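Local coordinates for protein cytosolic phospholipase A2 delta (Homo sapiens, PDB 5IZ5) that hydrolyses the sn-2 ester bond of glycerophospholipids in a calcium-dependent manner, releasing a fatty acid, with a preference for linoleic acid at that position, at residues C25-T29 against E141-T147; T156-I160 against L495-A499; E164-L168 against A275-P279. The protein carries 3 engineered substitutions. All coordinates share one frame; numbering follows the deposited sequence.

Contact 1 (C25-T29 against E141-T147)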
# COMPACT_ATOMS: atom_id res chain seq x y z
N CYS B 25 -25.66 -13.76 15.07
CA CYS B 25 -24.82 -14.92 14.72
C CYS B 25 -25.58 -16.24 14.76
O CYS B 25 -26.57 -16.37 15.47
CB CYS B 25 -23.60 -15.00 15.65
SG CYS B 25 -22.49 -13.57 15.53
N TRP B 26 -25.11 -17.22 13.99
CA TRP B 26 -25.64 -18.58 14.02
C TRP B 26 -24.61 -19.50 14.66
O TRP B 26 -23.43 -19.16 14.74
CB TRP B 26 -25.94 -19.08 12.61
CG TRP B 26 -26.96 -18.23 11.86
CD1 TRP B 26 -27.96 -17.48 12.41
CD2 TRP B 26 -27.07 -18.08 10.44
NE1 TRP B 26 -28.69 -16.87 11.42
CE2 TRP B 26 -28.17 -17.21 10.20
CE3 TRP B 26 -26.36 -18.59 9.34
CZ2 TRP B 26 -28.56 -16.84 8.90
CZ3 TRP B 26 -26.76 -18.22 8.05
CH2 TRP B 26 -27.85 -17.35 7.85
N GLN B 27 -25.05 -20.68 15.11
CA GLN B 27 -24.12 -21.71 15.55
C GLN B 27 -23.93 -22.77 14.47
O GLN B 27 -24.90 -23.33 13.99
CB GLN B 27 -24.61 -22.38 16.84
CG GLN B 27 -23.73 -23.55 17.24
CD GLN B 27 -24.35 -24.43 18.30
OE1 GLN B 27 -24.62 -25.61 18.06
NE2 GLN B 27 -24.58 -23.87 19.48
N LEU B 28 -22.67 -23.04 14.10
CA LEU B 28 -22.35 -24.11 13.14
C LEU B 28 -21.75 -25.32 13.85
O LEU B 28 -20.75 -25.19 14.56
CB LEU B 28 -21.38 -23.62 12.06
CG LEU B 28 -21.00 -24.64 10.97
CD1 LEU B 28 -22.22 -25.03 10.15
CD2 LEU B 28 -19.89 -24.10 10.06
N THR B 29 -22.35 -26.49 13.65
CA THR B 29 -21.73 -27.75 14.10
C THR B 29 -21.10 -28.44 12.89
O THR B 29 -21.78 -28.71 11.90
CB THR B 29 -22.70 -28.70 14.84
OG1 THR B 29 -23.48 -29.44 13.89
CG2 THR B 29 -23.63 -27.93 15.76
N GLU B 141 -20.32 -33.47 7.93
CA GLU B 141 -21.68 -32.92 7.96
C GLU B 141 -21.77 -31.60 8.70
O GLU B 141 -21.11 -31.40 9.73
CB GLU B 141 -22.73 -33.93 8.46
CG GLU B 141 -22.25 -35.05 9.36
CD GLU B 141 -23.34 -36.08 9.62
OE1 GLU B 141 -24.38 -36.06 8.93
OE2 GLU B 141 -23.15 -36.92 10.53
N PHE B 142 -22.60 -30.71 8.16
CA PHE B 142 -22.76 -29.36 8.67
C PHE B 142 -24.19 -29.11 9.12
O PHE B 142 -25.13 -29.42 8.39
CB PHE B 142 -22.42 -28.34 7.58
CG PHE B 142 -21.02 -28.45 7.07
CD1 PHE B 142 -19.99 -27.75 7.69
CD2 PHE B 142 -20.72 -29.23 5.96
CE1 PHE B 142 -18.70 -27.85 7.21
CE2 PHE B 142 -19.43 -29.34 5.48
CZ PHE B 142 -18.42 -28.64 6.10
N LEU B 143 -24.36 -28.55 10.31
CA LEU B 143 -25.67 -28.09 10.75
C LEU B 143 -25.57 -26.68 11.30
O LEU B 143 -24.82 -26.41 12.25
CB LEU B 143 -26.27 -29.01 11.81
CG LEU B 143 -27.69 -28.62 12.23
CD1 LEU B 143 -28.72 -28.98 11.16
CD2 LEU B 143 -28.07 -29.23 13.57
N MET B 144 -26.35 -25.79 10.70
CA MET B 144 -26.42 -24.41 11.13
C MET B 144 -27.71 -24.20 11.89
O MET B 144 -28.79 -24.52 11.39
CB MET B 144 -26.38 -23.50 9.91
CG MET B 144 -26.21 -22.03 10.25
SD MET B 144 -24.49 -21.60 10.59
CE MET B 144 -23.79 -21.56 8.93
N GLU B 145 -27.60 -23.65 13.10
CA GLU B 145 -28.74 -23.45 13.97
C GLU B 145 -28.76 -22.05 14.54
O GLU B 145 -27.71 -21.45 14.75
CB GLU B 145 -28.68 -24.42 15.13
CG GLU B 145 -29.07 -25.84 14.78
CD GLU B 145 -29.18 -26.73 16.00
OE1 GLU B 145 -28.47 -26.49 16.99
OE2 GLU B 145 -30.00 -27.67 15.97
N GLU B 146 -29.97 -21.58 14.83
CA GLU B 146 -30.21 -20.28 15.43
C GLU B 146 -29.75 -20.29 16.88
O GLU B 146 -29.71 -21.33 17.51
CB GLU B 146 -31.71 -19.96 15.34
CG GLU B 146 -32.11 -18.56 15.75
CD GLU B 146 -33.54 -18.22 15.35
OE1 GLU B 146 -34.04 -17.16 15.79
OE2 GLU B 146 -34.18 -18.99 14.60
N THR B 147 -29.37 -19.12 17.38
CA THR B 147 -28.99 -18.94 18.77
C THR B 147 -29.87 -17.83 19.34
O THR B 147 -30.49 -17.08 18.59
CB THR B 147 -27.51 -18.55 18.92
OG1 THR B 147 -27.31 -17.22 18.43
CG2 THR B 147 -26.59 -19.51 18.16
O HOH W 1 -29.41 -16.98 15.25
O HOH W 2 -25.79 -25.96 14.76

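Contact 2 (T156-I160 against L495-A499)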
# COMPACT_ATOMS: atom_id res chain seq x y z
N THR B 156 -19.15 -1.60 8.95
CA THR B 156 -18.73 -1.93 7.58
C THR B 156 -18.79 -0.78 6.59
O THR B 156 -19.48 0.21 6.81
CB THR B 156 -19.67 -2.96 6.93
OG1 THR B 156 -20.64 -3.42 7.88
CG2 THR B 156 -18.91 -4.07 6.36
N ASN B 157 -18.08 -0.95 5.47
CA ASN B 157 -18.32 -0.17 4.25
C ASN B 157 -18.85 -1.09 3.14
O ASN B 157 -18.78 -0.76 1.96
CB ASN B 157 -17.05 0.54 3.79
CG ASN B 157 -15.91 -0.43 3.52
OD1 ASN B 157 -16.10 -1.64 3.48
ND2 ASN B 157 -14.72 0.12 3.31
N LYS B 158 -19.35 -2.27 3.54
CA LYS B 158 -19.90 -3.31 2.66
C LYS B 158 -18.86 -4.15 1.91
O LYS B 158 -19.22 -5.03 1.13
CB LYS B 158 -20.93 -2.73 1.68
CG LYS B 158 -22.09 -2.02 2.35
CD LYS B 158 -22.83 -2.93 3.31
CE LYS B 158 -24.02 -2.20 3.93
NZ LYS B 158 -25.25 -3.03 4.05
N VAL B 159 -17.57 -3.91 2.15
CA VAL B 159 -16.52 -4.82 1.66
C VAL B 159 -15.63 -5.29 2.81
O VAL B 159 -15.36 -6.47 2.93
CB VAL B 159 -15.73 -4.28 0.43
CG1 VAL B 159 -16.40 -3.06 -0.19
CG2 VAL B 159 -14.27 -4.02 0.75
N ILE B 160 -15.22 -4.37 3.69
CA ILE B 160 -14.50 -4.70 4.90
C ILE B 160 -15.45 -4.61 6.08
O ILE B 160 -16.24 -3.68 6.15
CB ILE B 160 -13.36 -3.69 5.14
CG1 ILE B 160 -12.18 -3.92 4.19
CG2 ILE B 160 -12.90 -3.67 6.60
CD1 ILE B 160 -11.51 -5.28 4.29
N LEU B 495 -7.47 1.70 -2.23
CA LEU B 495 -8.62 2.02 -3.08
C LEU B 495 -9.60 0.82 -3.16
O LEU B 495 -10.81 0.99 -3.07
CB LEU B 495 -8.14 2.45 -4.47
CG LEU B 495 -7.27 3.72 -4.55
CD1 LEU B 495 -6.74 3.93 -5.97
CD2 LEU B 495 -8.03 4.95 -4.07
N LYS B 496 -9.08 -0.39 -3.29
CA LYS B 496 -9.91 -1.59 -3.40
C LYS B 496 -10.80 -1.86 -2.16
O LYS B 496 -11.95 -2.29 -2.30
CB LYS B 496 -9.02 -2.81 -3.67
CG LYS B 496 -9.72 -4.14 -3.95
CD LYS B 496 -8.91 -5.33 -3.44
CE LYS B 496 -7.80 -5.75 -4.38
NZ LYS B 496 -7.34 -7.12 -4.05
N TYR B 497 -10.27 -1.62 -0.97
CA TYR B 497 -10.97 -1.99 0.28
C TYR B 497 -11.70 -0.81 0.95
O TYR B 497 -12.43 -1.00 1.94
CB TYR B 497 -10.00 -2.61 1.28
CG TYR B 497 -9.28 -3.85 0.81
CD1 TYR B 497 -9.94 -5.06 0.65
CD2 TYR B 497 -7.92 -3.83 0.56
CE1 TYR B 497 -9.27 -6.20 0.23
CE2 TYR B 497 -7.24 -4.95 0.14
CZ TYR B 497 -7.92 -6.14 -0.02
OH TYR B 497 -7.25 -7.26 -0.44
N GLY B 498 -11.49 0.40 0.43
CA GLY B 498 -12.11 1.58 1.00
C GLY B 498 -11.74 1.79 2.46
O GLY B 498 -12.59 2.06 3.29
N ALA B 499 -10.45 1.69 2.75
CA ALA B 499 -9.96 1.68 4.12
C ALA B 499 -8.69 2.49 4.22
O ALA B 499 -7.73 2.23 3.51
CB ALA B 499 -9.73 0.25 4.58

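Contact 3 (E164-L168 against A275-P279)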
# COMPACT_ATOMS: atom_id res chain seq x y z
N GLU B 164 -17.29 -6.96 16.22
CA GLU B 164 -17.40 -6.40 17.57
C GLU B 164 -16.21 -6.88 18.41
O GLU B 164 -15.87 -8.06 18.38
CB GLU B 164 -18.70 -6.83 18.24
CG GLU B 164 -18.97 -6.12 19.56
CD GLU B 164 -20.25 -6.57 20.24
OE1 GLU B 164 -20.30 -6.50 21.48
OE2 GLU B 164 -21.20 -7.00 19.56
N LEU B 165 -15.58 -5.96 19.12
CA LEU B 165 -14.35 -6.27 19.86
C LEU B 165 -14.59 -6.12 21.35
O LEU B 165 -15.17 -5.12 21.79
CB LEU B 165 -13.20 -5.34 19.45
CG LEU B 165 -11.81 -5.96 19.25
CD1 LEU B 165 -11.86 -7.03 18.17
CD2 LEU B 165 -10.83 -4.87 18.87
N SER B 166 -14.16 -7.12 22.11
CA SER B 166 -14.11 -7.03 23.56
C SER B 166 -12.67 -6.83 24.01
O SER B 166 -11.72 -7.21 23.32
CB SER B 166 -14.70 -8.28 24.19
OG SER B 166 -16.07 -8.42 23.84
N CYS B 167 -12.53 -6.21 25.17
CA CYS B 167 -11.23 -5.87 25.73
C CYS B 167 -11.18 -6.45 27.15
O CYS B 167 -12.12 -6.27 27.93
CB CYS B 167 -11.06 -4.34 25.77
SG CYS B 167 -10.86 -3.32 24.24
N LEU B 168 -10.11 -7.17 27.50
CA LEU B 168 -9.98 -7.73 28.85
C LEU B 168 -8.67 -7.32 29.52
O LEU B 168 -7.59 -7.54 28.98
CB LEU B 168 -10.22 -9.24 28.81
CG LEU B 168 -9.36 -10.39 29.37
CD1 LEU B 168 -8.30 -10.06 30.41
CD2 LEU B 168 -10.32 -11.44 29.92
N ALA B 275 -13.49 -7.92 31.87
CA ALA B 275 -13.79 -7.91 30.46
C ALA B 275 -14.83 -6.83 30.20
O ALA B 275 -15.80 -6.70 30.94
CB ALA B 275 -14.33 -9.26 30.02
N GLU B 276 -14.60 -6.04 29.15
CA GLU B 276 -15.46 -4.91 28.82
C GLU B 276 -15.59 -4.82 27.30
O GLU B 276 -14.72 -5.27 26.57
CB GLU B 276 -14.86 -3.62 29.39
CG GLU B 276 -15.84 -2.77 30.19
CD GLU B 276 -15.21 -1.50 30.73
OE1 GLU B 276 -14.27 -0.97 30.08
OE2 GLU B 276 -15.65 -1.03 31.80
N GLY B 277 -16.69 -4.23 26.84
CA GLY B 277 -16.82 -3.90 25.42
C GLY B 277 -15.72 -2.91 25.06
O GLY B 277 -15.45 -1.98 25.81
N CYS B 278 -15.03 -3.15 23.96
CA CYS B 278 -14.11 -2.15 23.42
C CYS B 278 -14.98 -1.02 22.86
O CYS B 278 -16.04 -1.29 22.29
CB CYS B 278 -13.26 -2.73 22.30
SG CYS B 278 -12.10 -4.04 22.78
N PRO B 279 -14.56 0.23 23.03
CA PRO B 279 -15.32 1.32 22.40
C PRO B 279 -15.47 1.10 20.89
O PRO B 279 -14.52 0.63 20.26
CB PRO B 279 -14.48 2.56 22.67
CG PRO B 279 -13.55 2.20 23.79
CD PRO B 279 -13.40 0.71 23.80
O HOH W 3 -17.47 -3.32 21.75

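Contact 1 (C25-T29 against E141-T147)
Two antiparallel neighbours of the N-terminal C2 domain's beta-sandwich meet here, W26 to T29 on strand 21-36 running against L143 to E145 on strand 137-146. Q27 with E145 and T29 with L143 are hydrogen-bonded pairs, each giving and taking one backbone bond; T29 N to L143 O is the straightest, 2.8 Å at 174°. L28 and M144 form the non-hydrogen-bonded pair between them, with side chains directed to the buried face. With CG anti to the backbone N (chi1 -170°) and bends beyond it, the flexible M144 chain crosses W26 at about a right angle: SD lies 3.5 Å from W26 CB and 5.1 Å from the centroid of the six-membered ring, at its edge, a Met-aromatic contact. On the partly exposed face, T29 OG1 rests 3.5 Å from L143 CB. Past E146, T147 OG1 donates to C25 O (3.2 Å) from above the carbonyl plane, and its CG2 packs 3.7 Å from Q27 CB; an alanine here would probably deprive C25 O of its hydroxyl donor and open a gap beside Q27. Strand 75-85 pairs with the other edge of 25-29, through F82 and I84, while strand 124-129 flanks 137-146, where F142 meets K126 and F128.

Contact 2 (T156-I160 against L495-A499)
N157 reaches from an Asx turn, in the loop joining strands 152-156 and 160-172, to the backbone of Y497 and G498 in the turn between strands 492-494 and 499-501 of the catalytic domain. Its ND2 donates to Y497 O at 2.9 Å and 151°, and also lies 2.9 Å from G498 O, where the bend at hydrogen (121°) makes the bond weak. An asparagine suits the place because its amide donates outward with one end and accepts inward with the other: OD1 takes the N-H groups of both V159 and I160, the latter in the carbonyl plane. Chi1 of 58° puts CG between the backbone N and carbonyl carbon, which lets OD1 fold back over its own loop while ND2 faces across, and these inward bonds fix the rotation of the amide.

Two branched aliphatic residues fill in around the polar link. V159 CG2 comes to the edge of the Y497 ring and sits 3.7 Å from Y497 O, while I160 CG1 packs 3.9 Å from Y497 CB. G498 has positive phi in a G1 beta bulge opposite F494; a side chain there would crowd N157 ND2.

In the next shell, E483 receives Y497 OH and a salt bridge from K496 NZ, which also pairs with D634, and T641 N also bonds to Y497 OH, so the buried phenol and ammonium are both satisfied. F288 and L286 pack against N157. K496 CD lies 3.6 Å above one face of the Y497 ring, offset toward its rim.

Contact 3 (E164-L168 against A275-P279)
C278 and C167 have the most surface covered in this contact, and they are joined covalently: the disulfide between their SG atoms measures 2.0 Å. Each SG stands anti to its own carbonyl carbon, which turns the two sulfurs toward one another; the C-S-S-C torsion of 120° is wider than the usual value near 90°. The bridge is diagonal, because C167 faces E276 across the sheet and C278 lies two residues further on, just past the strand. That facing pair is hydrogen-bonded in both directions, C167 N to E276 O being 2.8 Å long and nearly straight. C278 N in turn donates to L165 O at 2.9 Å. L165 suits its place because, beyond CB (3.7 Å from C278 SG), its CG and CD2 also border that sulfur with hydrocarbon. A275, the third most covered residue, is small enough for its strand to draw close to L168, their CB atoms 4.3 Å apart on the face also lined by Y215. Altogether this is a disulfide across the end of an antiparallel strand pair, in what is probably a second C2-type sandwich between the N-terminal C2 domain and the catalytic domain.

In the sequence, both segments of contact 3 fall between the two segments of contact 2, and contact 1 is complete before either begins. Strand 160-172 connects the latter pair: its start, I160, belongs to contact 2, and L165 to L168 to contact 3, their centres about 23 Å apart. Contacts 1 and 3 reach the same extended sheet and approach to about 8 Å at their nearest atoms, whereas contacts 1 and 2 stay about 13 Å apart at theirs. Of the three, contact 2 joins the N-terminal part to the catalytic domain; contact 1 lies within the C2 domain and contact 3 within the probable second one. All three lie away from the nucleophile S365 and from D651, the probable proton acceptor.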